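PDB 4MBO: serine-rich Repeat Adhesion Glycoprotein (Srr1) from Streptococcus agalactiae, which binds fibrinogen, probably that of the host, as a bacterial surface adhesin. Local coordinates for residues Asp26-Glu31 and Asn42-Phe47; Gln18-Ala23 and Asn146-Ser151; Gln71-Ile76 and Pro126-Ile131; Phe60-Ser65 and His100-Thr105. All coordinates share one frame; numbering follows the deposited sequence. Where two conformers were deposited one is given.

Contact 1: Asp26-Glu31 and Asn42-Phe47; sequences DNTLSE and NLVLNF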
loop_
_atom_site.group_PDB
_atom_site.type_symbol
_atom_site.label_atom_id
_atom_site.label_comp_id
_atom_site.label_asym_id
_atom_site.label_seq_id
_atom_site.Cartn_x
_atom_site.Cartn_y
_atom_site.Cartn_z
ATOM N N ASP A 26 -14.684 9.617 -7.806
ATOM C CA ASP A 26 -14.815 8.445 -6.931
ATOM C C ASP A 26 -15.994 7.534 -7.308
ATOM O O ASP A 26 -16.513 6.821 -6.475
ATOM C CB ASP A 26 -14.933 8.893 -5.464
ATOM C CG ASP A 26 -16.264 9.554 -5.094
ATOM O OD1 ASP A 26 -17.146 9.784 -5.954
ATOM O OD2 ASP A 26 -16.428 9.876 -3.876
ATOM N N ASN A 27 -16.374 7.582 -8.569
ATOM C CA ASN A 27 -17.500 6.796 -9.050
ATOM C C ASN A 27 -17.308 5.292 -8.851
ATOM O O ASN A 27 -18.284 4.565 -8.599
ATOM C CB ASN A 27 -17.723 7.108 -10.532
ATOM C CG ASN A 27 -18.008 8.579 -10.777
ATOM O OD1 ASN A 27 -18.306 9.330 -9.845
ATOM N ND2 ASN A 27 -17.916 8.998 -12.028
ATOM N N THR A 28 -16.056 4.837 -8.907
ATOM C CA THR A 28 -15.753 3.399 -8.850
ATOM C C THR A 28 -15.786 2.860 -7.396
ATOM O O THR A 28 -15.784 1.651 -7.187
ATOM C CB THR A 28 -14.441 3.023 -9.576
ATOM O OG1 THR A 28 -13.290 3.510 -8.876
ATOM C CG2 THR A 28 -14.452 3.564 -10.991
ATOM N N LEU A 29 -15.853 3.746 -6.401
ATOM C CA LEU A 29 -15.904 3.302 -5.008
ATOM C C LEU A 29 -17.242 2.609 -4.725
ATOM O O LEU A 29 -18.286 3.021 -5.240
ATOM C CB LEU A 29 -15.776 4.490 -4.044
ATOM C CG LEU A 29 -14.492 5.323 -4.063
ATOM C CD1 LEU A 29 -14.573 6.408 -2.987
ATOM C CD2 LEU A 29 -13.272 4.443 -3.855
ATOM N N SER A 30 -17.216 1.574 -3.900
ATOM C CA SER A 30 -18.443 0.877 -3.528
ATOM C C SER A 30 -19.379 1.794 -2.744
ATOM O O SER A 30 -20.601 1.731 -2.908
ATOM C CB SER A 30 -18.124 -0.386 -2.700
ATOM O OG SER A 30 -17.393 -0.075 -1.520
ATOM N N GLU A 31 -18.806 2.621 -1.871
ATOM C CA GLU A 31 -19.556 3.604 -1.105
ATOM C C GLU A 31 -18.837 4.956 -1.183
ATOM O O GLU A 31 -17.967 5.263 -0.348
ATOM C CB GLU A 31 -19.689 3.182 0.338
ATOM C CG GLU A 31 -20.340 1.825 0.532
ATOM C CD GLU A 31 -20.540 1.511 1.996
ATOM O OE1 GLU A 31 -21.578 1.936 2.562
ATOM O OE2 GLU A 31 -19.693 0.802 2.576
ATOM N N ASN A 42 -9.631 2.837 -5.095
ATOM C CA ASN A 42 -8.793 3.963 -5.408
ATOM C C ASN A 42 -9.668 5.044 -6.000
ATOM O O ASN A 42 -10.876 4.822 -6.235
ATOM C CB ASN A 42 -7.638 3.566 -6.361
ATOM C CG ASN A 42 -8.121 2.949 -7.655
ATOM O OD1 ASN A 42 -8.115 1.721 -7.799
ATOM N ND2 ASN A 42 -8.594 3.768 -8.584
ATOM N N LEU A 43 -9.074 6.207 -6.172
ATOM C CA LEU A 43 -9.714 7.347 -6.833
ATOM C C LEU A 43 -9.235 7.381 -8.264
ATOM O O LEU A 43 -8.356 6.609 -8.660
ATOM C CB LEU A 43 -9.348 8.640 -6.129
ATOM C CG LEU A 43 -9.807 8.720 -4.667
ATOM C CD1 LEU A 43 -9.220 9.948 -3.976
ATOM C CD2 LEU A 43 -11.326 8.679 -4.550
ATOM N N VAL A 44 -9.832 8.259 -9.073
ATOM C CA VAL A 44 -9.432 8.386 -10.457
ATOM C C VAL A 44 -9.125 9.860 -10.761
ATOM O O VAL A 44 -9.904 10.760 -10.428
ATOM C CB VAL A 44 -10.537 7.864 -11.420
ATOM C CG1 VAL A 44 -10.092 8.096 -12.858
ATOM C CG2 VAL A 44 -10.751 6.353 -11.202
ATOM N N LEU A 45 -7.974 10.079 -11.356
ATOM C CA LEU A 45 -7.549 11.394 -11.813
ATOM C C LEU A 45 -7.667 11.489 -13.323
ATOM O O LEU A 45 -7.212 10.601 -14.053
ATOM C CB LEU A 45 -6.085 11.604 -11.442
ATOM C CG LEU A 45 -5.387 12.852 -12.019
ATOM C CD1 LEU A 45 -6.046 14.120 -11.493
ATOM C CD2 LEU A 45 -3.905 12.830 -11.678
ATOM N N ASN A 46 -8.253 12.581 -13.797
ATOM C CA ASN A 46 -8.201 12.810 -15.218
ATOM C C ASN A 46 -7.873 14.264 -15.517
ATOM O O ASN A 46 -8.198 15.173 -14.735
ATOM C CB ASN A 46 -9.466 12.400 -15.924
ATOM C CG ASN A 46 -10.582 13.348 -15.701
ATOM O OD1 ASN A 46 -11.253 13.291 -14.693
ATOM N ND2 ASN A 46 -10.831 14.220 -16.691
ATOM N N PHE A 47 -7.184 14.479 -16.628
ATOM C CA PHE A 47 -6.858 15.826 -17.066
ATOM C C PHE A 47 -6.733 15.851 -18.573
ATOM O O PHE A 47 -6.548 14.817 -19.217
ATOM C CB PHE A 47 -5.584 16.367 -16.371
ATOM C CG PHE A 47 -4.348 15.556 -16.591
ATOM C CD1 PHE A 47 -3.528 15.800 -17.683
ATOM C CD2 PHE A 47 -3.989 14.575 -15.677
ATOM C CE1 PHE A 47 -2.375 15.042 -17.878
ATOM C CE2 PHE A 47 -2.839 13.830 -15.869
ATOM C CZ PHE A 47 -2.052 14.062 -16.964
HETATM O O HOH W 1 -12.036 1.849 -6.718
HETATM O O HOH W 2 -13.017 5.781 -7.896
#
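A chi1 of 70° in T28 swings OG1 to the side flanked by both N and C of its own backbone, which brings the hydroxyl toward the N42 carbonyl; in L29, chi1 of -62° places CG opposite the carbonyl carbon, from where both methyls reach the other segment. The two branches do different work. CD2 of L29 lies 3.4 Å from the carbonyl O of N42, while its CD1 meets CD2 of L43 at 4.3 Å. That same L43 methyl is approached at 3.7 Å by CB of D26, making the hydrocarbon part of the contact a small cluster of three side chains.

No direct hydrogen bond joins the segments; water does so instead. Water 1 accepts from N42 N at 3.1 Å and is 3.0 Å from T28 OG1, which links the hydroxyl to the N42 amide. Water 2 donates to N42 O at 2.9 Å and may complete a second link, although its 2.5 Å separation from T28 OG1 is doubtful. N42 turns its own amide along the strand, ND2 giving L43 O a 2.9 Å bond whose N-H...O angle is 163°, with the donor above the carbonyl plane. A calcium ion is bound close to this side chain.

D26-L29 forms a type I turn that follows strand 20-25 and folds over the start of strand 43-51 in the Ig-like domain. V44 pairs by backbone with K25 on one neighbour and L43 with V124 of strand 116-126 on the other, while L29 and L43 pack against E154 and L43 and D26 against I152, both of strand 148-157.

Contact 2: Gln18-Ala23 and Asn146-Ser151; sequences QKVNIA and NNQVAS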
loop_
_atom_site.group_PDB
_atom_site.type_symbol
_atom_site.label_atom_id
_atom_site.label_comp_id
_atom_site.label_asym_id
_atom_site.label_seq_id
_atom_site.Cartn_x
_atom_site.Cartn_y
_atom_site.Cartn_z
ATOM N N GLN A 18 -3.392 25.144 -22.805
ATOM C CA GLN A 18 -4.689 25.762 -23.025
ATOM C C GLN A 18 -5.826 24.771 -22.821
ATOM O O GLN A 18 -5.618 23.560 -22.887
ATOM C CB GLN A 18 -4.765 26.279 -24.472
ATOM C CG GLN A 18 -3.669 27.266 -24.864
ATOM C CD GLN A 18 -3.797 28.592 -24.151
ATOM O OE1 GLN A 18 -4.892 29.160 -24.066
ATOM N NE2 GLN A 18 -2.685 29.109 -23.651
ATOM N N LYS A 19 -7.031 25.289 -22.567
ATOM C CA LYS A 19 -8.213 24.441 -22.394
ATOM C C LYS A 19 -7.958 23.387 -21.322
ATOM O O LYS A 19 -8.442 22.266 -21.403
ATOM C CB LYS A 19 -8.594 23.764 -23.738
ATOM C CG LYS A 19 -8.665 24.761 -24.876
ATOM C CD LYS A 19 -9.054 24.141 -26.219
ATOM C CE LYS A 19 -10.525 23.821 -26.252
ATOM N NZ LYS A 19 -11.004 23.689 -27.649
ATOM N N VAL A 20 -7.236 23.784 -20.277
ATOM C CA VAL A 20 -6.927 22.838 -19.232
ATOM C C VAL A 20 -8.143 22.455 -18.373
ATOM O O VAL A 20 -8.939 23.316 -17.937
ATOM C CB VAL A 20 -5.847 23.417 -18.282
ATOM C CG1 VAL A 20 -5.578 22.461 -17.147
ATOM C CG2 VAL A 20 -4.565 23.751 -19.039
ATOM N N ASN A 21 -8.297 21.143 -18.184
ATOM C CA ASN A 21 -9.338 20.535 -17.372
ATOM C C ASN A 21 -8.628 19.547 -16.429
ATOM O O ASN A 21 -7.617 18.957 -16.828
ATOM C CB ASN A 21 -10.334 19.769 -18.261
ATOM C CG ASN A 21 -11.181 20.688 -19.136
ATOM O OD1 ASN A 21 -12.062 21.374 -18.645
ATOM N ND2 ASN A 21 -10.961 20.646 -20.437
ATOM N N ILE A 22 -9.121 19.401 -15.194
ATOM C CA ILE A 22 -8.585 18.398 -14.281
ATOM C C ILE A 22 -9.698 18.047 -13.306
ATOM O O ILE A 22 -10.477 18.914 -12.899
ATOM C CB ILE A 22 -7.292 18.894 -13.564
ATOM C CG1 ILE A 22 -6.680 17.739 -12.763
ATOM C CG2 ILE A 22 -7.562 20.110 -12.671
ATOM C CD1 ILE A 22 -5.259 18.002 -12.333
ATOM N N ALA A 23 -9.774 16.775 -12.927
ATOM C CA ALA A 23 -10.799 16.308 -12.032
ATOM C C ALA A 23 -10.367 15.077 -11.276
ATOM O O ALA A 23 -9.506 14.299 -11.741
ATOM C CB ALA A 23 -12.069 15.995 -12.789
ATOM N N ASN A 146 -1.357 23.666 -13.854
ATOM C CA ASN A 146 -1.284 25.101 -14.104
ATOM C C ASN A 146 -2.248 25.788 -13.126
ATOM O O ASN A 146 -2.168 25.589 -11.913
ATOM C CB ASN A 146 -1.584 25.444 -15.555
ATOM C CG ASN A 146 -1.226 26.902 -15.908
ATOM O OD1 ASN A 146 -0.294 27.484 -15.340
ATOM N ND2 ASN A 146 -1.946 27.472 -16.856
ATOM N N ASN A 147 -3.190 26.547 -13.657
ATOM C CA ASN A 147 -4.125 27.299 -12.809
ATOM C C ASN A 147 -5.433 26.572 -12.519
ATOM O O ASN A 147 -6.339 27.154 -11.918
ATOM C CB ASN A 147 -4.410 28.661 -13.479
ATOM C CG ASN A 147 -3.179 29.550 -13.542
ATOM O OD1 ASN A 147 -2.953 30.277 -14.532
ATOM N ND2 ASN A 147 -2.350 29.476 -12.512
ATOM N N GLN A 148 -5.545 25.304 -12.913
ATOM C CA GLN A 148 -6.767 24.545 -12.648
ATOM C C GLN A 148 -6.531 23.537 -11.559
ATOM O O GLN A 148 -5.501 22.861 -11.550
ATOM C CB GLN A 148 -7.215 23.803 -13.898
ATOM C CG GLN A 148 -7.471 24.717 -15.093
ATOM C CD GLN A 148 -8.434 25.868 -14.843
ATOM O OE1 GLN A 148 -8.181 27.004 -15.289
ATOM N NE2 GLN A 148 -9.486 25.614 -14.133
ATOM N N VAL A 149 -7.504 23.425 -10.668
ATOM C CA VAL A 149 -7.376 22.551 -9.509
ATOM C C VAL A 149 -8.628 21.743 -9.295
ATOM O O VAL A 149 -9.739 22.203 -9.585
ATOM C CB VAL A 149 -7.111 23.400 -8.223
ATOM C CG1 VAL A 149 -6.663 22.532 -7.060
ATOM C CG2 VAL A 149 -6.051 24.459 -8.463
ATOM N N ALA A 150 -8.435 20.513 -8.854
ATOM C CA ALA A 150 -9.507 19.628 -8.500
ATOM C C ALA A 150 -9.366 19.186 -7.055
ATOM O O ALA A 150 -8.249 19.110 -6.523
ATOM C CB ALA A 150 -9.477 18.423 -9.414
ATOM N N SER A 151 -10.495 18.881 -6.435
ATOM C CA SER A 151 -10.502 18.365 -5.071
ATOM C C SER A 151 -11.614 17.377 -4.867
ATOM O O SER A 151 -12.662 17.398 -5.566
ATOM C CB SER A 151 -10.644 19.493 -4.038
ATOM O OG SER A 151 -11.977 20.037 -4.004
#
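This is a packing contact at a corner of an Ig-like beta sandwich, where its two sheets close on each other and edge strand 20-25 lies beside strand 148-157 without backbone bonds between them: V20 and I22 meet Q148 and A150. The evidence is that each strand bonds within its own sheet and not across. N21 and A23 pair by backbone with A48 and N46 of strand 43-51, A150 pairs with A143 of strand 139-145, and no hydrogen bond joins the two segments. The axes of 20-23 and 148-151 nevertheless come as close as 5.7 Å and run nearly parallel, at 14°. Such a short separation, well below that of stacked sheets, is consistent with the small A150 side chain, whose CB lies against A23 CA.

V20 and Q148 form one half of the contact. Their side chains cross obliquely, V20 CG1 touching Q148 CG at 3.6 Å, and that same CG also lies 3.5 Å from V20 O. Q148 bends at chi2 (-54°), and its CB and CG, not the terminal amide, make the closest approaches. The I22 side chain also leaves its backbone toward 148-151. With CG1 anti to the backbone N (chi1 -173°), the branch methyl CG2 is left to reach across, lying 3.6 Å from Q148 O and 4.1 Å from A150 CB. I22 also touches L45 and A143 in the sandwich.

At the other end of the contact A150 CB fits against backbone, 3.7 Å from I22 O and 3.6 Å from A23 CA.

Contact 3: Gln71-Ile76 and Pro126-Ile131; sequences QGIGTI and PDQRII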
loop_
_atom_site.group_PDB
_atom_site.type_symbol
_atom_site.label_atom_id
_atom_site.label_comp_id
_atom_site.label_asym_id
_atom_site.label_seq_id
_atom_site.Cartn_x
_atom_site.Cartn_y
_atom_site.Cartn_z
ATOM N N GLN A 71 0.547 5.095 -6.928
ATOM C CA GLN A 71 1.034 3.732 -6.665
ATOM C C GLN A 71 0.158 2.717 -5.906
ATOM O O GLN A 71 0.127 1.526 -6.272
ATOM C CB GLN A 71 2.341 3.859 -5.887
ATOM C CG GLN A 71 3.447 4.522 -6.679
ATOM C CD GLN A 71 4.686 4.710 -5.848
ATOM O OE1 GLN A 71 4.590 5.071 -4.676
ATOM N NE2 GLN A 71 5.864 4.519 -6.460
ATOM N N GLY A 72 -0.465 3.135 -4.827
ATOM C CA GLY A 72 -1.179 2.221 -3.947
ATOM C C GLY A 72 -0.127 1.394 -3.221
ATOM O O GLY A 72 0.705 1.957 -2.474
ATOM N N ILE A 73 -0.110 0.073 -3.486
ATOM C CA ILE A 73 0.908 -0.815 -2.874
ATOM C C ILE A 73 2.112 -1.058 -3.797
ATOM O O ILE A 73 3.030 -1.757 -3.447
ATOM C CB ILE A 73 0.349 -2.163 -2.377
ATOM C CG1 ILE A 73 -0.169 -3.053 -3.538
ATOM C CG2 ILE A 73 -0.746 -1.915 -1.354
ATOM C CD1 ILE A 73 -0.510 -4.451 -3.100
ATOM N N GLY A 74 2.107 -0.421 -4.961
ATOM C CA GLY A 74 3.170 -0.605 -5.915
ATOM C C GLY A 74 4.404 0.231 -5.725
ATOM O O GLY A 74 4.446 1.137 -4.909
ATOM N N THR A 75 5.412 -0.061 -6.539
ATOM C CA THR A 75 6.701 0.638 -6.484
ATOM C C THR A 75 7.084 1.320 -7.791
ATOM O O THR A 75 8.114 1.937 -7.865
ATOM C CB THR A 75 7.845 -0.303 -6.119
ATOM O OG1 THR A 75 8.057 -1.250 -7.164
ATOM C CG2 THR A 75 7.572 -1.054 -4.813
ATOM N N ILE A 76 6.249 1.227 -8.811
ATOM C CA ILE A 76 6.569 1.822 -10.117
ATOM C C ILE A 76 6.488 3.337 -10.047
ATOM O O ILE A 76 5.514 3.900 -9.485
ATOM C CB ILE A 76 5.576 1.341 -11.189
ATOM C CG1 ILE A 76 5.616 -0.179 -11.294
ATOM C CG2 ILE A 76 5.902 1.951 -12.556
ATOM C CD1 ILE A 76 4.576 -0.767 -12.219
ATOM N N PRO A 126 -5.085 7.448 -1.970
ATOM C CA PRO A 126 -4.656 8.035 -0.713
ATOM C C PRO A 126 -3.353 7.317 -0.336
ATOM O O PRO A 126 -3.300 6.064 -0.340
ATOM C CB PRO A 126 -5.791 7.674 0.255
ATOM C CG PRO A 126 -6.988 7.544 -0.642
ATOM C CD PRO A 126 -6.434 6.870 -1.859
ATOM N N ASP A 127 -2.295 8.069 -0.049
ATOM C CA ASP A 127 -0.969 7.483 0.159
ATOM C C ASP A 127 -0.943 6.753 1.474
ATOM O O ASP A 127 -1.113 7.359 2.539
ATOM C CB ASP A 127 0.096 8.581 0.052
ATOM C CG ASP A 127 1.508 8.086 0.172
ATOM O OD1 ASP A 127 1.767 7.000 0.739
ATOM O OD2 ASP A 127 2.412 8.807 -0.316
ATOM N N GLN A 128 -0.706 5.445 1.398
ATOM C CA GLN A 128 -0.752 4.587 2.587
ATOM C C GLN A 128 0.315 4.860 3.617
ATOM O O GLN A 128 0.220 4.363 4.764
ATOM C CB GLN A 128 -0.764 3.088 2.187
ATOM C CG GLN A 128 0.520 2.573 1.535
ATOM C CD GLN A 128 0.475 1.090 1.270
ATOM O OE1 GLN A 128 -0.615 0.493 1.137
ATOM N NE2 GLN A 128 1.642 0.475 1.169
ATOM N N ARG A 129 1.357 5.592 3.216
ATOM C CA ARG A 129 2.427 5.965 4.140
ATOM C C ARG A 129 2.086 7.239 4.915
ATOM O O ARG A 129 2.695 7.500 5.946
ATOM C CB ARG A 129 3.710 6.171 3.341
ATOM C CG ARG A 129 4.268 4.870 2.773
ATOM C CD ARG A 129 5.052 5.050 1.482
ATOM N NE ARG A 129 4.128 5.344 0.360
ATOM C CZ ARG A 129 4.303 4.947 -0.897
ATOM N NH1 ARG A 129 3.379 5.226 -1.819
ATOM N NH2 ARG A 129 5.379 4.257 -1.240
ATOM N N ILE A 130 1.152 8.022 4.386
ATOM C CA ILE A 130 0.734 9.320 4.944
ATOM C C ILE A 130 -0.575 9.165 5.703
ATOM O O ILE A 130 -0.641 9.517 6.878
ATOM C CB ILE A 130 0.618 10.360 3.836
ATOM C CG1 ILE A 130 1.966 10.496 3.089
ATOM C CG2 ILE A 130 0.162 11.708 4.391
ATOM C CD1 ILE A 130 3.087 10.963 3.968
ATOM N N ILE A 131 -1.615 8.653 5.049
ATOM C CA ILE A 131 -2.890 8.319 5.713
ATOM C C ILE A 131 -2.741 6.827 5.985
ATOM O O ILE A 131 -3.311 5.993 5.294
ATOM C CB ILE A 131 -4.097 8.619 4.835
ATOM C CG1 ILE A 131 -4.064 10.071 4.361
ATOM C CG2 ILE A 131 -5.396 8.341 5.579
ATOM C CD1 ILE A 131 -5.104 10.404 3.327
HETATM O O HOH W 3 6.525 2.598 -3.428
HETATM O O HOH W 4 -0.228 4.252 -1.405
#
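Q71 to G74 makes a type II' turn, with G72 at the positive phi (71°) that glycine tolerates readily, and it presents Q71 and the G72 carbonyl to Q128 and R129. The direct polar link is R129 NH1 to Q71 OE1, 3.1 Å with an N-H...O angle of 150°. The donor lies in the amide carbonyl plane, and the amide and guanidinium are nearly coplanar although the two side chains cross at about a right angle. R129 is held from behind: D127 OD1 takes NE at 2.9 Å in a salt bridge and also the backbone N of R129, an Asx turn, while NH1 has a second partner in D69. The other half of the Q71 amide, NE2, donates to I76 O at 3.1 Å.

Water 4 donates to G72 O at 2.7 Å and accepts from Q128 N at 3.1 Å, joining the two loops by their backbones. The Q128 amide bonds mainly to D245, R176 and M178 O, with I73 CG2 3.5 Å from its OE1.

These loops follow strands 68-69 and 116-126, and I73 bonds by backbone to L180 of strand 169-181; with the Q128 bonds, this is consistent with an interface to the adhesin part.

Contact 4: Phe60-Ser65 and His100-Thr105; sequences FTVKLS and HNITYT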
loop_
_atom_site.group_PDB
_atom_site.type_symbol
_atom_site.label_atom_id
_atom_site.label_comp_id
_atom_site.label_asym_id
_atom_site.label_seq_id
_atom_site.Cartn_x
_atom_site.Cartn_y
_atom_site.Cartn_z
ATOM N N PHE A 60 5.848 19.353 -18.417
ATOM C CA PHE A 60 4.697 19.946 -17.726
ATOM C C PHE A 60 4.487 19.094 -16.497
ATOM O O PHE A 60 4.937 17.941 -16.446
ATOM C CB PHE A 60 3.435 20.130 -18.584
ATOM C CG PHE A 60 2.736 18.868 -18.953
ATOM C CD1 PHE A 60 1.736 18.343 -18.128
ATOM C CD2 PHE A 60 3.064 18.193 -20.110
ATOM C CE1 PHE A 60 1.073 17.183 -18.476
ATOM C CE2 PHE A 60 2.409 17.020 -20.450
ATOM C CZ PHE A 60 1.417 16.510 -19.620
ATOM N N THR A 61 3.843 19.671 -15.476
ATOM C CA THR A 61 3.746 19.025 -14.189
ATOM C C THR A 61 2.327 18.988 -13.667
ATOM O O THR A 61 1.674 20.036 -13.576
ATOM C CB THR A 61 4.653 19.777 -13.182
ATOM O OG1 THR A 61 5.982 19.913 -13.743
ATOM C CG2 THR A 61 4.763 19.070 -11.858
ATOM N N VAL A 62 1.875 17.798 -13.289
ATOM C CA VAL A 62 0.593 17.634 -12.572
ATOM C C VAL A 62 0.948 17.467 -11.091
ATOM O O VAL A 62 1.664 16.544 -10.720
ATOM C CB VAL A 62 -0.201 16.447 -13.088
ATOM C CG1 VAL A 62 -1.463 16.233 -12.271
ATOM C CG2 VAL A 62 -0.529 16.637 -14.553
ATOM N N LYS A 63 0.482 18.381 -10.266
ATOM C CA LYS A 63 0.815 18.375 -8.840
ATOM C C LYS A 63 -0.260 17.685 -8.031
ATOM O O LYS A 63 -1.426 17.999 -8.175
ATOM C CB LYS A 63 1.009 19.797 -8.368
ATOM C CG LYS A 63 2.017 20.591 -9.193
ATOM C CD LYS A 63 1.999 22.032 -8.693
ATOM C CE LYS A 63 2.844 22.957 -9.511
ATOM N NZ LYS A 63 2.789 24.273 -8.812
ATOM N N LEU A 64 0.132 16.748 -7.167
ATOM C CA LEU A 64 -0.817 16.103 -6.276
ATOM C C LEU A 64 -0.536 16.578 -4.832
ATOM O O LEU A 64 0.559 16.990 -4.479
ATOM C CB LEU A 64 -0.696 14.578 -6.325
ATOM C CG LEU A 64 -0.696 13.916 -7.701
ATOM C CD1 LEU A 64 -0.504 12.416 -7.532
ATOM C CD2 LEU A 64 -1.969 14.272 -8.443
ATOM N N SER A 65 -1.562 16.545 -4.001
ATOM C CA SER A 65 -1.398 16.820 -2.596
ATOM C C SER A 65 -0.509 15.760 -1.959
ATOM O O SER A 65 -0.316 14.680 -2.530
ATOM C CB SER A 65 -2.780 16.914 -1.927
ATOM O OG SER A 65 -3.629 15.787 -2.194
ATOM N N HIS A 100 5.466 14.640 -4.828
ATOM C CA HIS A 100 4.094 14.193 -5.130
ATOM C C HIS A 100 3.629 14.797 -6.462
ATOM O O HIS A 100 2.449 14.910 -6.718
ATOM C CB HIS A 100 3.109 14.455 -3.993
ATOM C CG HIS A 100 3.344 13.573 -2.819
ATOM N ND1 HIS A 100 2.525 12.506 -2.508
ATOM C CD2 HIS A 100 4.305 13.603 -1.869
ATOM C CE1 HIS A 100 3.022 11.875 -1.460
ATOM N NE2 HIS A 100 4.102 12.520 -1.050
ATOM N N ASN A 101 4.572 15.105 -7.332
ATOM C CA ASN A 101 4.228 15.604 -8.668
ATOM C C ASN A 101 4.464 14.561 -9.730
ATOM O O ASN A 101 5.365 13.702 -9.612
ATOM C CB ASN A 101 5.064 16.809 -9.077
ATOM C CG ASN A 101 4.802 18.026 -8.224
ATOM O OD1 ASN A 101 3.803 18.097 -7.555
ATOM N ND2 ASN A 101 5.719 18.968 -8.254
ATOM N N ILE A 102 3.634 14.615 -10.775
ATOM C CA ILE A 102 3.817 13.801 -11.958
ATOM C C ILE A 102 4.406 14.723 -13.043
ATOM O O ILE A 102 3.797 15.720 -13.431
ATOM C CB ILE A 102 2.524 13.198 -12.474
ATOM C CG1 ILE A 102 1.728 12.525 -11.332
ATOM C CG2 ILE A 102 2.848 12.239 -13.598
ATOM C CD1 ILE A 102 0.297 12.251 -11.667
ATOM N N THR A 103 5.603 14.413 -13.498
ATOM C CA THR A 103 6.294 15.205 -14.483
ATOM C C THR A 103 6.293 14.467 -15.800
ATOM O O THR A 103 6.734 13.304 -15.892
ATOM C CB THR A 103 7.756 15.475 -14.093
ATOM O OG1 THR A 103 7.795 16.167 -12.853
ATOM C CG2 THR A 103 8.506 16.311 -15.129
ATOM N N TYR A 104 5.776 15.143 -16.819
ATOM C CA TYR A 104 5.744 14.634 -18.183
ATOM C C TYR A 104 6.747 15.387 -19.041
ATOM O O TYR A 104 6.866 16.607 -18.963
ATOM C CB TYR A 104 4.359 14.796 -18.794
ATOM C CG TYR A 104 3.329 13.858 -18.232
ATOM C CD1 TYR A 104 3.130 12.596 -18.787
ATOM C CD2 TYR A 104 2.514 14.247 -17.193
ATOM C CE1 TYR A 104 2.153 11.744 -18.260
ATOM C CE2 TYR A 104 1.554 13.417 -16.666
ATOM C CZ TYR A 104 1.368 12.178 -17.211
ATOM O OH TYR A 104 0.397 11.394 -16.636
ATOM N N THR A 105 7.470 14.638 -19.876
ATOM C CA THR A 105 8.479 15.194 -20.763
ATOM C C THR A 105 8.114 14.930 -22.221
ATOM O O THR A 105 7.906 13.770 -22.611
ATOM C CB THR A 105 9.846 14.582 -20.456
ATOM O OG1 THR A 105 10.155 14.770 -19.060
ATOM C CG2 THR A 105 10.950 15.235 -21.326
HETATM O O HOH W 5 8.369 18.850 -12.656
HETATM O O HOH W 6 2.628 18.663 -5.288
#
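Two neighbouring strands of the mixed sheet in the Ig-like sandwich, 59-64 and 101-106, are joined here as an antiparallel pair, their axes at 167°. F60 with Y104 and V62 with I102 are hydrogen-bonded pairs; T61 with T103 and K63 with N101 are non-hydrogen-bonded pairs. The ladder has five bonds, from F60 N to Y104 O at 3.0 Å through V62 N to I102 O at 2.8 Å to L64 N to H100 O at 3.0 Å.

On the face of F60, V62, I102 and Y104 the side chains are apolar or aromatic. The F60 and Y104 ring planes are only 12° apart but offset, with little overlap and centroids 4.9 Å from each other, and Y104 CB rests over the F60 face in a CH-pi contact, 3.7 Å from the centroid. F49 meets F60 edge-to-face, and F47 touches it as well.

The other face is polar. N101, with a bound calcium ion near its side chain, sets OD1 alongside K63, 3.4 Å from its CB; OD1 accepts a hydrogen bond from water 6 at 2.6 Å, and the same water donates to L64 O. Water 5 bridges T61 OG1 and T103 OG1. The chemistry is thus two-sided: aromatic packing faces the sandwich interior, while hydroxyl, amide and water lie on the opposite face, where D12 bonds T61.

Contact 4 is the buried one and contact 2 lies at the surface, while contacts 1 and 3 are partly buried loop contacts. Contacts 1, 2 and 4 meet in the sandwich: strands 43-51 and 20-25 are neighbours in one sheet, where L45 CD1 packs 3.5 Å from A23 O, and F47 of contact 1 packs on V62 and Y104 of contact 4. Contact 4 relies on backbone bonds, contact 2 on van der Waals packing, including backbone oxygens, contact 1 on water and a few methyls. Contact 3, about 16 Å from contact 4 between centres, is charged and amide-rich; D127 OD2 there touches H100 CE1 of contact 4 at 3.3 Å, and its loops reach strand 169-181.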